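Side-chain contacts in antigen, P35 (Borreliella spielmanii A14S, PDB 6HPN), which is an outer surface protein of the PFam54 family, probably a lipoprotein, whose molecular function is not established but which is thought to contribute to the pathogenesis of Lyme disease: residues S36-D39 with S40-E44; N46-F49 with G50-E54; E73-N76 with E77-I80; D169-D172 with I173-Y177. All blocks are in the same frame, centred on the assembly; numbering follows the deposited sequence.

Contact 1 of 4, residues S36-D39 with S40-E44; sequences SEID and SNKGE
Asp39 and Lys42 run alongside each other in the same direction, and a salt bridge joins their ends: Lys42 NZ stands 3.0 Å from Asp39 OD1. The ammonium meets that oxygen on its anti side and 34° out of the carboxylate plane. The other oxygen, Asp39 OD2, is hydrogen-bonded to Thr83 OG1 of helix 75-84, so the two carboxylate oxygens have different partners. Extended beyond CG, the lysine chain runs back along the helix end, with Lys42 CB 3.2 Å from Asp39 O and Lys42 CG 3.6 Å from Ile38 O. This is the C-terminal end of helix 16-40, where the chain leaves the helical path at Asn41. The last i to i+4 backbone bonds are Ser40 N to Ser36 O (2.9 Å) and Asn41 N to Glu37 O (3.1 Å). The next bond reaches only three residues back, from Lys42 N to Asp39 O at 3.1 Å, consistent with a tighter last turn, with Lys42 on the same side as Asp39. Asn41, its chi1 at 54°, turns its amide back along the flank of that turn, beside the carbonyls of Glu37 and Ile38; ND2 comes to 3.3 Å from Glu37 O, but at too poor an angle to count as a bond. Farther out, Phe87 touches both Asp39 and Lys42, while Arg79 packs on Asp39 and Ser36.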
ATOM      1  N   SER A  36      11.805   0.654  -3.110  1.00 18.61           N
ATOM      2  CA  SER A  36      11.593   0.886  -1.664  1.00 19.80           C
ATOM      3  C   SER A  36      12.843   1.528  -1.032  1.00 21.10           C
ATOM      4  O   SER A  36      12.661   2.419  -0.159  1.00 19.16           O
ATOM      5  CB  SER A  36      11.166  -0.375  -0.953  1.00 19.40           C
ATOM      6  OG  SER A  36      12.280  -1.217  -0.739  1.00 18.59           O
ATOM      7  N   GLU A  37      14.054   1.106  -1.425  1.00 23.38           N
ATOM      8  CA  GLU A  37      15.297   1.635  -0.808  1.00 27.64           C
ATOM      9  C   GLU A  37      15.529   3.045  -1.345  1.00 28.16           C
ATOM     10  O   GLU A  37      15.860   3.938  -0.519  1.00 31.75           O
ATOM     11  CB  GLU A  37      16.513   0.701  -0.896  1.00 31.68           C
ATOM     12  CG  GLU A  37      16.877   0.161  -2.260  1.00 37.00           C
ATOM     13  CD  GLU A  37      17.526  -1.227  -2.255  1.00 38.42           C
ATOM     14  OE1 GLU A  37      17.614  -1.849  -1.174  1.00 33.63           O
ATOM     15  OE2 GLU A  37      17.933  -1.694  -3.349  1.00 40.73           O
ATOM     16  N   ILE A  38      15.249   3.281  -2.624  1.00 25.76           N
ATOM     17  CA  ILE A  38      15.342   4.640  -3.241  1.00 26.11           C
ATOM     18  C   ILE A  38      14.304   5.583  -2.613  1.00 28.37           C
ATOM     19  O   ILE A  38      14.621   6.785  -2.430  1.00 29.46           O
ATOM     20  CB  ILE A  38      15.172   4.540  -4.766  1.00 26.90           C
ATOM     21  CG1 ILE A  38      16.434   3.973  -5.417  1.00 28.82           C
ATOM     22  CG2 ILE A  38      14.773   5.874  -5.377  1.00 25.58           C
ATOM     23  CD1 ILE A  38      16.171   3.383  -6.769  1.00 31.46           C
ATOM     24  N   ASP A  39      13.089   5.088  -2.338  1.00 27.06           N
ATOM     25  CA  ASP A  39      12.019   5.900  -1.711  1.00 25.18           C
ATOM     26  C   ASP A  39      12.499   6.216  -0.305  1.00 25.72           C
ATOM     27  O   ASP A  39      12.459   7.393   0.091  1.00 27.42           O
ATOM     28  CB  ASP A  39      10.663   5.196  -1.755  1.00 24.36           C
ATOM     29  CG  ASP A  39       9.897   5.479  -3.036  1.00 23.33           C
ATOM     30  OD1 ASP A  39      10.471   6.151  -3.911  1.00 20.97           O
ATOM     31  OD2 ASP A  39       8.719   5.053  -3.141  1.00 24.13           O
ATOM     32  N   SER A  40      13.033   5.201   0.362  1.00 25.50           N
ATOM     33  CA  SER A  40      13.513   5.292   1.760  1.00 27.61           C
ATOM     34  C   SER A  40      14.550   6.413   1.921  1.00 27.46           C
ATOM     35  O   SER A  40      14.423   7.199   2.847  1.00 25.10           O
ATOM     36  CB  SER A  40      14.052   3.991   2.246  1.00 28.27           C
ATOM     37  OG  SER A  40      15.052   4.233   3.212  1.00 27.55           O
ATOM     38  N   ASN A  41      15.566   6.525   1.083  1.00 30.16           N
ATOM     39  CA  ASN A  41      16.579   7.564   1.406  1.00 35.20           C
ATOM     40  C   ASN A  41      16.241   8.836   0.616  1.00 34.31           C
ATOM     41  O   ASN A  41      17.145   9.525   0.213  1.00 37.62           O
ATOM     42  CB  ASN A  41      18.011   7.016   1.354  1.00 36.37           C
ATOM     43  CG  ASN A  41      18.306   6.346   0.046  1.00 36.17           C
ATOM     44  OD1 ASN A  41      17.937   6.886  -0.994  1.00 38.96           O
ATOM     45  ND2 ASN A  41      18.884   5.160   0.112  1.00 32.81           N
ATOM     46  N   LYS A  42      14.955   9.154   0.490  1.00 31.76           N
ATOM     47  CA  LYS A  42      14.456  10.498   0.131  1.00 28.43           C
ATOM     48  C   LYS A  42      14.058  11.253   1.402  1.00 29.36           C
ATOM     49  O   LYS A  42      13.637  12.426   1.258  1.00 26.25           O
ATOM     50  CB  LYS A  42      13.180  10.415  -0.710  1.00 28.58           C
ATOM     51  CG  LYS A  42      13.363  10.101  -2.180  1.00 26.91           C
ATOM     52  CD  LYS A  42      12.060  10.004  -2.946  1.00 25.63           C
ATOM     53  CE  LYS A  42      12.314   9.431  -4.326  1.00 25.26           C
ATOM     54  NZ  LYS A  42      11.083   8.911  -4.963  1.00 26.13           N
ATOM     55  N   GLY A  43      14.080  10.586   2.569  1.00 28.18           N
ATOM     56  CA  GLY A  43      13.640  11.155   3.863  1.00 27.80           C
ATOM     57  C   GLY A  43      12.208  11.665   3.792  1.00 29.59           C
ATOM     58  O   GLY A  43      11.507  11.308   2.830  1.00 30.42           O
ATOM     59  N   GLU A  44      11.744  12.447   4.774  1.00 29.91           N
ATOM     60  CA  GLU A  44      10.380  13.041   4.723  1.00 29.44           C
ATOM     61  C   GLU A  44      10.414  14.406   5.381  1.00 29.01           C
ATOM     62  O   GLU A  44      11.263  14.646   6.231  1.00 28.71           O
ATOM     63  CB  GLU A  44       9.306  12.124   5.348  1.00 29.58           C
ATOM     64  CG  GLU A  44       9.494  11.724   6.809  1.00 27.84           C
ATOM     65  CD  GLU A  44       8.324  10.992   7.470  1.00 26.96           C
ATOM     66  OE1 GLU A  44       7.219  10.952   6.916  1.00 24.87           O
ATOM     67  OE2 GLU A  44       8.515  10.468   8.562  1.00 27.73           O
TER

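Contact 2 of 4, residues N46-F49 with G50-E54; sequences NDQF and GMKAE
Gln48 and Lys52 cross obliquely, and the lysine methylenes lie over one face of the glutamine amide. Lys52 CD stands above the amide carbon, 3.7 Å from Gln48 CD, while Lys52 CB, on the same side of the amide plane, is 3.6 Å from Gln48 OE1. The extended glutamine carries NE2 on to the carbonyl O of Asp70, a hydrogen bond that fixes the far end of the amide. Lys52 has CG anti to the backbone N (chi1 -178°), which sends its chain back over the preceding turn, where CD passes 3.5 Å from Asn46 O. On another side of the turn the Asp47 carboxylate faces the backbone of Gly50: Gly50 N gives a weak hydrogen bond to Asp47 OD1 at 3.2 Å. Phe49 and Met51 meet loosely, Phe49 CB lying 4.2 Å from Met51 CE, the methionine chain being bent at its last torsion (chi3 -67°). Beyond them, Tyr82 meets the Phe49 ring edge-to-face, and Ile92 of helix 89-102 touches both Phe49 and Met51. The main chain between these side chains is held by Met51 N to Gln48 O at 3.0 Å and by Lys52 N to Asp47 O at 3.1 Å, the latter a nearly straight bond at 160°. Met51 N also makes a weak bond to Asp47 O, so that oxygen takes two amides. Gln48, Phe49 and Gly50 all have positive phi, and the four residues from Gln48 to Met51 form a type I' beta turn that leads directly into helix 52-56.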
ATOM      1  N   ASN A  46       9.378  17.224   8.119  1.00 33.49           N
ATOM      2  CA  ASN A  46       9.066  17.184   9.576  1.00 34.62           C
ATOM      3  C   ASN A  46       7.572  16.993   9.823  1.00 31.65           C
ATOM      4  O   ASN A  46       7.249  16.314  10.805  1.00 33.23           O
ATOM      5  CB  ASN A  46       9.493  18.468  10.276  1.00 38.24           C
ATOM      6  CG  ASN A  46      10.996  18.550  10.372  1.00 43.79           C
ATOM      7  OD1 ASN A  46      11.574  18.174  11.384  1.00 51.47           O
ATOM      8  ND2 ASN A  46      11.640  18.987   9.305  1.00 50.64           N
ATOM      9  N   ASP A  47       6.732  17.619   8.986  1.00 30.20           N
ATOM     10  CA  ASP A  47       5.244  17.678   9.080  1.00 29.21           C
ATOM     11  C   ASP A  47       4.613  16.468   8.382  1.00 27.70           C
ATOM     12  O   ASP A  47       3.354  16.384   8.353  1.00 25.45           O
ATOM     13  CB  ASP A  47       4.692  18.962   8.458  1.00 29.95           C
ATOM     14  CG  ASP A  47       4.828  19.105   6.944  1.00 35.14           C
ATOM     15  OD1 ASP A  47       5.314  18.170   6.219  1.00 35.49           O
ATOM     16  OD2 ASP A  47       4.446  20.164   6.486  1.00 40.82           O
ATOM     17  N   GLN A  48       5.455  15.590   7.817  1.00 26.13           N
ATOM     18  CA  GLN A  48       5.045  14.263   7.276  1.00 24.44           C
ATOM     19  C   GLN A  48       3.984  14.535   6.206  1.00 24.73           C
ATOM     20  O   GLN A  48       2.875  14.000   6.328  1.00 24.90           O
ATOM     21  CB  GLN A  48       4.584  13.346   8.418  1.00 21.66           C
ATOM     22  CG  GLN A  48       5.611  13.279   9.528  1.00 20.63           C
ATOM     23  CD  GLN A  48       5.227  12.445  10.716  1.00 20.39           C
ATOM     24  OE1 GLN A  48       4.061  12.249  11.050  1.00 21.02           O
ATOM     25  NE2 GLN A  48       6.244  11.969  11.397  1.00 19.48           N
ATOM     26  N   PHE A  49       4.349  15.386   5.237  1.00 26.20           N
ATOM     27  CA  PHE A  49       3.548  15.830   4.069  1.00 27.10           C
ATOM     28  C   PHE A  49       2.226  16.431   4.538  1.00 27.35           C
ATOM     29  O   PHE A  49       1.206  16.222   3.885  1.00 28.75           O
ATOM     30  CB  PHE A  49       3.365  14.680   3.083  1.00 28.12           C
ATOM     31  CG  PHE A  49       4.656  14.294   2.403  1.00 29.96           C
ATOM     32  CD1 PHE A  49       5.279  15.165   1.511  1.00 30.49           C
ATOM     33  CD2 PHE A  49       5.267  13.073   2.662  1.00 28.59           C
ATOM     34  CE1 PHE A  49       6.467  14.816   0.880  1.00 29.37           C
ATOM     35  CE2 PHE A  49       6.463  12.733   2.038  1.00 28.34           C
ATOM     36  CZ  PHE A  49       7.055  13.597   1.142  1.00 28.41           C
ATOM     37  N   GLY A  50       2.275  17.186   5.634  1.00 28.69           N
ATOM     38  CA  GLY A  50       1.099  17.853   6.222  1.00 27.95           C
ATOM     39  C   GLY A  50       0.096  16.871   6.799  1.00 28.20           C
ATOM     40  O   GLY A  50      -1.048  17.283   6.941  1.00 32.22           O
ATOM     41  N   MET A  51       0.483  15.633   7.152  1.00 26.77           N
ATOM     42  CA  MET A  51      -0.456  14.640   7.753  1.00 25.77           C
ATOM     43  C   MET A  51      -0.174  14.431   9.246  1.00 23.13           C
ATOM     44  O   MET A  51      -1.023  13.880   9.946  1.00 20.97           O
ATOM     45  CB  MET A  51      -0.393  13.316   6.990  1.00 27.73           C
ATOM     46  CG  MET A  51      -1.180  13.400   5.706  1.00 30.71           C
ATOM     47  SD  MET A  51      -1.239  11.887   4.733  1.00 31.32           S
ATOM     48  CE  MET A  51       0.497  11.849   4.298  1.00 30.91           C
ATOM     49  N   LYS A  52       0.954  14.921   9.728  1.00 23.50           N
ATOM     50  CA  LYS A  52       1.337  14.795  11.148  1.00 25.84           C
ATOM     51  C   LYS A  52       0.246  15.366  12.067  1.00 26.66           C
ATOM     52  O   LYS A  52      -0.185  14.630  13.006  1.00 25.25           O
ATOM     53  CB  LYS A  52       2.666  15.503  11.402  1.00 26.33           C
ATOM     54  CG  LYS A  52       3.156  15.380  12.831  1.00 28.85           C
ATOM     55  CD  LYS A  52       4.661  15.375  12.943  1.00 33.62           C
ATOM     56  CE  LYS A  52       5.140  15.771  14.325  1.00 37.28           C
ATOM     57  NZ  LYS A  52       6.381  16.579  14.236  1.00 38.59           N
ATOM     58  N   ALA A  53      -0.119  16.642  11.884  1.00 27.86           N
ATOM     59  CA  ALA A  53      -0.847  17.418  12.920  1.00 27.46           C
ATOM     60  C   ALA A  53      -2.176  16.717  13.201  1.00 29.21           C
ATOM     61  O   ALA A  53      -2.456  16.480  14.389  1.00 31.36           O
ATOM     62  CB  ALA A  53      -1.060  18.856  12.521  1.00 25.87           C
ATOM     63  N   GLU A  54      -2.933  16.343  12.161  1.00 30.37           N
ATOM     64  CA  GLU A  54      -4.346  15.897  12.337  1.00 32.01           C
ATOM     65  C   GLU A  54      -4.529  14.405  12.046  1.00 28.88           C
ATOM     66  O   GLU A  54      -5.605  13.887  12.401  1.00 32.64           O
ATOM     67  CB  GLU A  54      -5.308  16.739  11.490  1.00 34.50           C
ATOM     68  CG  GLU A  54      -5.560  18.147  12.044  1.00 35.88           C
ATOM     69  CD  GLU A  54      -6.064  18.231  13.478  1.00 40.10           C
ATOM     70  OE1 GLU A  54      -6.527  17.200  14.015  1.00 40.91           O
ATOM     71  OE2 GLU A  54      -5.980  19.327  14.070  1.00 51.06           O
TER

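Contact 3 of 4, residues E73-N76 with E77-I80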
ATOM      1  N   GLU A  73       9.923   5.786  15.369  1.00 26.13           N
ATOM      2  CA  GLU A  73       9.662   4.320  15.319  1.00 26.04           C
ATOM      3  C   GLU A  73       9.031   3.921  13.971  1.00 25.46           C
ATOM      4  O   GLU A  73       9.312   2.786  13.537  1.00 25.76           O
ATOM      5  CB  GLU A  73       8.734   3.870  16.461  1.00 26.61           C
ATOM      6  CG  GLU A  73       8.376   2.393  16.402  1.00 26.70           C
ATOM      7  CD  GLU A  73       7.731   1.755  17.617  1.00 27.08           C
ATOM      8  OE1 GLU A  73       7.402   2.457  18.572  1.00 29.89           O
ATOM      9  OE2 GLU A  73       7.521   0.545  17.578  1.00 30.85           O
ATOM     10  N   TYR A  74       8.195   4.775  13.350  1.00 24.08           N
ATOM     11  CA  TYR A  74       7.277   4.402  12.240  1.00 23.28           C
ATOM     12  C   TYR A  74       7.741   5.043  10.924  1.00 22.56           C
ATOM     13  O   TYR A  74       7.036   5.004   9.909  1.00 23.79           O
ATOM     14  CB  TYR A  74       5.822   4.697  12.632  1.00 23.22           C
ATOM     15  CG  TYR A  74       5.296   3.900  13.808  1.00 23.68           C
ATOM     16  CD1 TYR A  74       5.227   2.507  13.777  1.00 23.75           C
ATOM     17  CD2 TYR A  74       4.857   4.532  14.960  1.00 24.31           C
ATOM     18  CE1 TYR A  74       4.749   1.771  14.854  1.00 24.27           C
ATOM     19  CE2 TYR A  74       4.396   3.813  16.057  1.00 27.49           C
ATOM     20  CZ  TYR A  74       4.342   2.423  16.009  1.00 27.68           C
ATOM     21  OH  TYR A  74       3.862   1.736  17.085  1.00 28.16           O
ATOM     22  N   LEU A  75       8.959   5.551  10.886  1.00 23.99           N
ATOM     23  CA  LEU A  75       9.562   6.082   9.634  1.00 26.15           C
ATOM     24  C   LEU A  75       9.243   5.178   8.424  1.00 26.29           C
ATOM     25  O   LEU A  75       8.685   5.665   7.447  1.00 25.26           O
ATOM     26  CB  LEU A  75      11.069   6.206   9.854  1.00 27.76           C
ATOM     27  CG  LEU A  75      11.828   6.937   8.745  1.00 30.63           C
ATOM     28  CD1 LEU A  75      11.791   8.450   8.969  1.00 30.93           C
ATOM     29  CD2 LEU A  75      13.259   6.417   8.639  1.00 30.15           C
ATOM     30  N   ASN A  76       9.574   3.891   8.512  1.00 30.87           N
ATOM     31  CA  ASN A  76       9.489   2.900   7.409  1.00 31.58           C
ATOM     32  C   ASN A  76       8.047   2.577   7.031  1.00 28.03           C
ATOM     33  O   ASN A  76       7.797   2.376   5.832  1.00 25.88           O
ATOM     34  CB  ASN A  76      10.186   1.589   7.754  1.00 35.55           C
ATOM     35  CG  ASN A  76      11.406   1.447   6.888  1.00 40.98           C
ATOM     36  OD1 ASN A  76      11.305   1.512   5.641  1.00 42.55           O
ATOM     37  ND2 ASN A  76      12.543   1.369   7.561  1.00 38.24           N
ATOM     38  N   GLU A  77       7.168   2.461   8.023  1.00 24.24           N
ATOM     39  CA  GLU A  77       5.723   2.236   7.795  1.00 23.73           C
ATOM     40  C   GLU A  77       5.179   3.432   6.996  1.00 22.91           C
ATOM     41  O   GLU A  77       4.460   3.222   5.995  1.00 23.95           O
ATOM     42  CB  GLU A  77       4.986   2.021   9.124  1.00 23.38           C
ATOM     43  CG  GLU A  77       5.300   0.693   9.809  1.00 21.96           C
ATOM     44  CD  GLU A  77       6.568   0.647  10.656  1.00 22.45           C
ATOM     45  OE1 GLU A  77       7.355   1.590  10.626  1.00 25.02           O
ATOM     46  OE2 GLU A  77       6.786  -0.348  11.329  1.00 22.39           O
ATOM     47  N   ARG A  78       5.543   4.649   7.379  1.00 21.26           N
ATOM     48  CA  ARG A  78       5.071   5.873   6.669  1.00 21.37           C
ATOM     49  C   ARG A  78       5.673   5.883   5.259  1.00 18.85           C
ATOM     50  O   ARG A  78       4.993   6.288   4.307  1.00 18.25           O
ATOM     51  CB  ARG A  78       5.422   7.137   7.470  1.00 21.08           C
ATOM     52  CG  ARG A  78       4.574   7.351   8.723  1.00 21.02           C
ATOM     53  CD  ARG A  78       4.738   8.747   9.317  1.00 20.82           C
ATOM     54  NE  ARG A  78       6.149   9.070   9.516  1.00 21.79           N
ATOM     55  CZ  ARG A  78       6.849   8.871  10.644  1.00 20.30           C
ATOM     56  NH1 ARG A  78       6.277   8.386  11.737  1.00 19.60           N
ATOM     57  NH2 ARG A  78       8.133   9.184  10.667  1.00 19.27           N
ATOM     58  N   ARG A  79       6.916   5.445   5.134  1.00 16.87           N
ATOM     59  CA  ARG A  79       7.581   5.354   3.819  1.00 17.03           C
ATOM     60  C   ARG A  79       6.738   4.410   2.925  1.00 16.56           C
ATOM     61  O   ARG A  79       6.419   4.782   1.776  1.00 15.47           O
ATOM     62  CB  ARG A  79       9.043   4.931   4.031  1.00 16.32           C
ATOM     63  CG  ARG A  79       9.936   5.099   2.807  1.00 16.17           C
ATOM     64  CD  ARG A  79       9.689   4.019   1.768  1.00 16.73           C
ATOM     65  NE  ARG A  79       9.899   2.679   2.292  1.00 16.40           N
ATOM     66  CZ  ARG A  79       9.421   1.580   1.737  1.00 17.59           C
ATOM     67  NH1 ARG A  79       8.676   1.659   0.636  1.00 18.78           N
ATOM     68  NH2 ARG A  79       9.672   0.399   2.292  1.00 16.71           N
ATOM     69  N   ILE A  80       6.348   3.250   3.448  1.00 16.24           N
ATOM     70  CA  ILE A  80       5.541   2.254   2.696  1.00 15.97           C
ATOM     71  C   ILE A  80       4.274   2.962   2.212  1.00 15.63           C
ATOM     72  O   ILE A  80       3.989   2.857   1.004  1.00 16.40           O
ATOM     73  CB  ILE A  80       5.309   0.972   3.517  1.00 15.67           C
ATOM     74  CG1 ILE A  80       6.626   0.196   3.661  1.00 16.13           C
ATOM     75  CG2 ILE A  80       4.217   0.116   2.894  1.00 15.65           C
ATOM     76  CD1 ILE A  80       6.664  -0.817   4.797  1.00 16.12           C
TER
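Glu77 folds back on Tyr74. Its CG lies beside the backbone N, and a bend at the next torsion (chi2 83°) swings the carboxylate toward the start of the helix, where CD sits in the plane of the tyrosine ring at its edge, 3.9 Å from Tyr74 CD1. The two flat groups stand nearly perpendicular, 79° apart. Glu77 OE1 lies against the Tyr74 backbone, 3.2 Å from Tyr74 CA. Arg78 is extended as far as CD and then bent at chi3 (-52°), which lays one face of its guanidinium over the Tyr74-Leu75 peptide; Tyr74 O lies above the middle of that face, and Arg78 NH2 is 3.6 Å from Leu75 CA. This is the first turn of helix 75-84, with Tyr74 at the N-cap position, and Arg78 N closes it with a bond of 3.0 Å to Tyr74 O. The arginine's nitrogens reach past the turn: NH2 forms a salt bridge with Glu44, and NH1 bonds to the carbonyl oxygens of Phe69 and Asp71. Arg79 takes another shape: CG anti to the backbone N, then bends at chi2 and chi3 that curl it alongside Asn76. Asn76 OD1 approaches the guanidinium edge in its plane, 3.8 Å from Arg79 NE and too long for a hydrogen bond, with the amide almost perpendicular to it. Thr83 OG1 bonds to Arg79 NH1, and Glu128 forms a salt bridge with Arg79 NH2.

Contact 4 of 4, residues D169-D172 with I173-Y177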
ATOM      1  N   ASP A 169      -8.718   5.883  -7.028  1.00 20.84           N
ATOM      2  CA  ASP A 169      -9.666   6.450  -6.031  1.00 21.99           C
ATOM      3  C   ASP A 169      -9.065   7.737  -5.438  1.00 23.20           C
ATOM      4  O   ASP A 169      -9.820   8.742  -5.282  1.00 20.15           O
ATOM      5  CB  ASP A 169     -10.085   5.399  -4.998  1.00 21.11           C
ATOM      6  CG  ASP A 169     -11.039   4.364  -5.581  1.00 21.82           C
ATOM      7  OD1 ASP A 169     -11.461   4.532  -6.719  1.00 24.32           O
ATOM      8  OD2 ASP A 169     -11.326   3.370  -4.915  1.00 24.44           O
ATOM      9  N   VAL A 170      -7.748   7.735  -5.193  1.00 24.11           N
ATOM     10  CA  VAL A 170      -7.004   8.884  -4.599  1.00 23.55           C
ATOM     11  C   VAL A 170      -6.979  10.064  -5.574  1.00 25.02           C
ATOM     12  O   VAL A 170      -7.206  11.188  -5.125  1.00 26.84           O
ATOM     13  CB  VAL A 170      -5.578   8.491  -4.174  1.00 23.25           C
ATOM     14  CG1 VAL A 170      -4.656   9.699  -4.125  1.00 23.12           C
ATOM     15  CG2 VAL A 170      -5.565   7.770  -2.832  1.00 23.12           C
ATOM     16  N   ASP A 171      -6.680   9.850  -6.851  1.00 26.47           N
ATOM     17  CA  ASP A 171      -6.718  10.951  -7.849  1.00 27.04           C
ATOM     18  C   ASP A 171      -8.157  11.496  -7.945  1.00 28.14           C
ATOM     19  O   ASP A 171      -8.295  12.706  -8.110  1.00 29.57           O
ATOM     20  CB  ASP A 171      -6.143  10.507  -9.197  1.00 27.62           C
ATOM     21  CG  ASP A 171      -4.629  10.355  -9.227  1.00 27.79           C
ATOM     22  OD1 ASP A 171      -3.930  10.951  -8.376  1.00 27.68           O
ATOM     23  OD2 ASP A 171      -4.163   9.626 -10.101  1.00 27.87           O
ATOM     24  N   ASP A 172      -9.185  10.647  -7.822  1.00 28.42           N
ATOM     25  CA  ASP A 172     -10.606  11.039  -8.037  1.00 27.27           C
ATOM     26  C   ASP A 172     -11.063  11.927  -6.880  1.00 28.00           C
ATOM     27  O   ASP A 172     -11.677  12.988  -7.142  1.00 28.68           O
ATOM     28  CB  ASP A 172     -11.513   9.817  -8.195  1.00 26.35           C
ATOM     29  CG  ASP A 172     -11.338   9.132  -9.540  1.00 25.50           C
ATOM     30  OD1 ASP A 172     -10.677   9.718 -10.378  1.00 25.64           O
ATOM     31  OD2 ASP A 172     -11.870   8.021  -9.738  1.00 26.24           O
ATOM     32  N   ILE A 173     -10.798  11.477  -5.657  1.00 27.20           N
ATOM     33  CA  ILE A 173     -11.021  12.247  -4.405  1.00 26.78           C
ATOM     34  C   ILE A 173     -10.417  13.639  -4.615  1.00 25.06           C
ATOM     35  O   ILE A 173     -11.097  14.622  -4.340  1.00 26.70           O
ATOM     36  CB  ILE A 173     -10.405  11.501  -3.198  1.00 28.81           C
ATOM     37  CG1 ILE A 173     -11.256  10.306  -2.766  1.00 33.38           C
ATOM     38  CG2 ILE A 173     -10.181  12.426  -2.027  1.00 29.66           C
ATOM     39  CD1 ILE A 173     -10.553   9.301  -1.823  1.00 34.93           C
ATOM     40  N   ILE A 174      -9.185  13.713  -5.104  1.00 23.79           N
ATOM     41  CA  ILE A 174      -8.466  15.004  -5.304  1.00 24.83           C
ATOM     42  C   ILE A 174      -9.178  15.827  -6.392  1.00 25.00           C
ATOM     43  O   ILE A 174      -9.460  17.011  -6.135  1.00 21.54           O
ATOM     44  CB  ILE A 174      -6.978  14.742  -5.624  1.00 24.57           C
ATOM     45  CG1 ILE A 174      -6.256  14.202  -4.387  1.00 25.08           C
ATOM     46  CG2 ILE A 174      -6.280  15.982  -6.161  1.00 23.84           C
ATOM     47  CD1 ILE A 174      -4.833  13.784  -4.635  1.00 24.53           C
ATOM     48  N   LYS A 175      -9.424  15.226  -7.559  1.00 26.13           N
ATOM     49  CA  LYS A 175     -10.085  15.893  -8.704  1.00 29.89           C
ATOM     50  C   LYS A 175     -11.433  16.433  -8.233  1.00 30.82           C
ATOM     51  O   LYS A 175     -11.681  17.617  -8.470  1.00 32.01           O
ATOM     52  CB  LYS A 175     -10.251  14.946  -9.892  1.00 34.18           C
ATOM     53  CG  LYS A 175      -9.227  15.144 -11.002  1.00 43.27           C
ATOM     54  CD  LYS A 175      -8.602  13.865 -11.594  1.00 50.35           C
ATOM     55  CE  LYS A 175      -7.125  14.042 -11.923  1.00 52.68           C
ATOM     56  NZ  LYS A 175      -6.455  12.763 -12.265  1.00 52.90           N
ATOM     57  N   GLU A 176     -12.227  15.600  -7.553  1.00 29.81           N
ATOM     58  CA  GLU A 176     -13.629  15.907  -7.172  1.00 30.84           C
ATOM     59  C   GLU A 176     -13.639  16.999  -6.100  1.00 30.51           C
ATOM     60  O   GLU A 176     -14.508  17.910  -6.193  1.00 33.12           O
ATOM     61  CB  GLU A 176     -14.356  14.639  -6.720  1.00 31.17           C
ATOM     62  CG  GLU A 176     -14.615  13.690  -7.871  1.00 31.37           C
ATOM     63  CD  GLU A 176     -14.840  12.238  -7.496  1.00 33.72           C
ATOM     64  OE1 GLU A 176     -15.068  11.957  -6.304  1.00 33.83           O
ATOM     65  OE2 GLU A 176     -14.784  11.390  -8.404  1.00 37.05           O
ATOM     66  N   TYR A 177     -12.710  16.919  -5.147  1.00 26.37           N
ATOM     67  CA  TYR A 177     -12.568  17.891  -4.041  1.00 24.84           C
ATOM     68  C   TYR A 177     -12.245  19.252  -4.660  1.00 26.21           C
ATOM     69  O   TYR A 177     -12.742  20.301  -4.182  1.00 26.92           O
ATOM     70  CB  TYR A 177     -11.525  17.411  -3.022  1.00 23.68           C
ATOM     71  CG  TYR A 177     -11.289  18.351  -1.862  1.00 24.19           C
ATOM     72  CD1 TYR A 177     -12.048  18.299  -0.692  1.00 25.15           C
ATOM     73  CD2 TYR A 177     -10.313  19.338  -1.942  1.00 24.69           C
ATOM     74  CE1 TYR A 177     -11.835  19.197   0.353  1.00 25.30           C
ATOM     75  CE2 TYR A 177     -10.101  20.253  -0.922  1.00 23.84           C
ATOM     76  CZ  TYR A 177     -10.858  20.182   0.234  1.00 25.83           C
ATOM     77  OH  TYR A 177     -10.594  21.091   1.230  1.00 27.16           O
TER
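Near the C-terminal end of the long helix 146-179, Val170 packs on Ile174 and Asp172 meets Glu176, one turn apart on different faces of regular alpha-helix. Four successive i to i+4 bonds bear this out, the straightest being Ile173 N to Asp169 O (2.9 Å, 175°). Val170 and Ile174 project together from the same face of the helix, with Val170 CG1 4.1 Å from Ile174 CD1. Both touch helix 89-102: Val170 meets the aliphatic Val91 and Leu95, while Ile174 lies against Asn94. The charged groups are not paired with each other. Asp171 and Lys175 form no salt bridge: NZ stays 4.4 Å from Asp171 OD2, and the lysine, bent at chi2 and chi3, brings NZ nearer to Asp171 CB, at 3.8 Å. Asp172 and Glu176 carry like charges, with 4.6 Å between Asp172 OD2 and Glu176 OE2. Each has a basic partner, Lys168 for Asp172 OD2 and Lys197 of helix 187-197 for Glu176 OE1, which would be expected to offset their repulsion; Asn193 also bonds to Glu176 OE1. A chi1 of -70° sets Glu176 CG beside its own backbone N, and the chain passes alongside the Asp172 carbonyl, with Glu176 CG 3.1 Å from Asp172 O, before OE2 comes to 3.6 Å from Asp172 CB.

Contact 1 is a surface contact, whereas the other three are partly buried. Contacts 1 and 2 each touch contact 3, but are joined to each other only along the chain: Glu44 of contact 1 forms a salt bridge with Arg78 of contact 3, and Gln48 of contact 2 packs on the same guanidinium. Helix 75-84 thus meets both the end of helix 16-40 and the turn before helix 52-56. Contact 4 stands apart, its centre about 20 Å from that of contact 2, the nearest by centre, though both face helix 89-102. Only contact 1 contains an internal salt bridge; the arginines of contact 3 and Asp169, Asp172 and Glu176 of contact 4 find charged partners outside their segments.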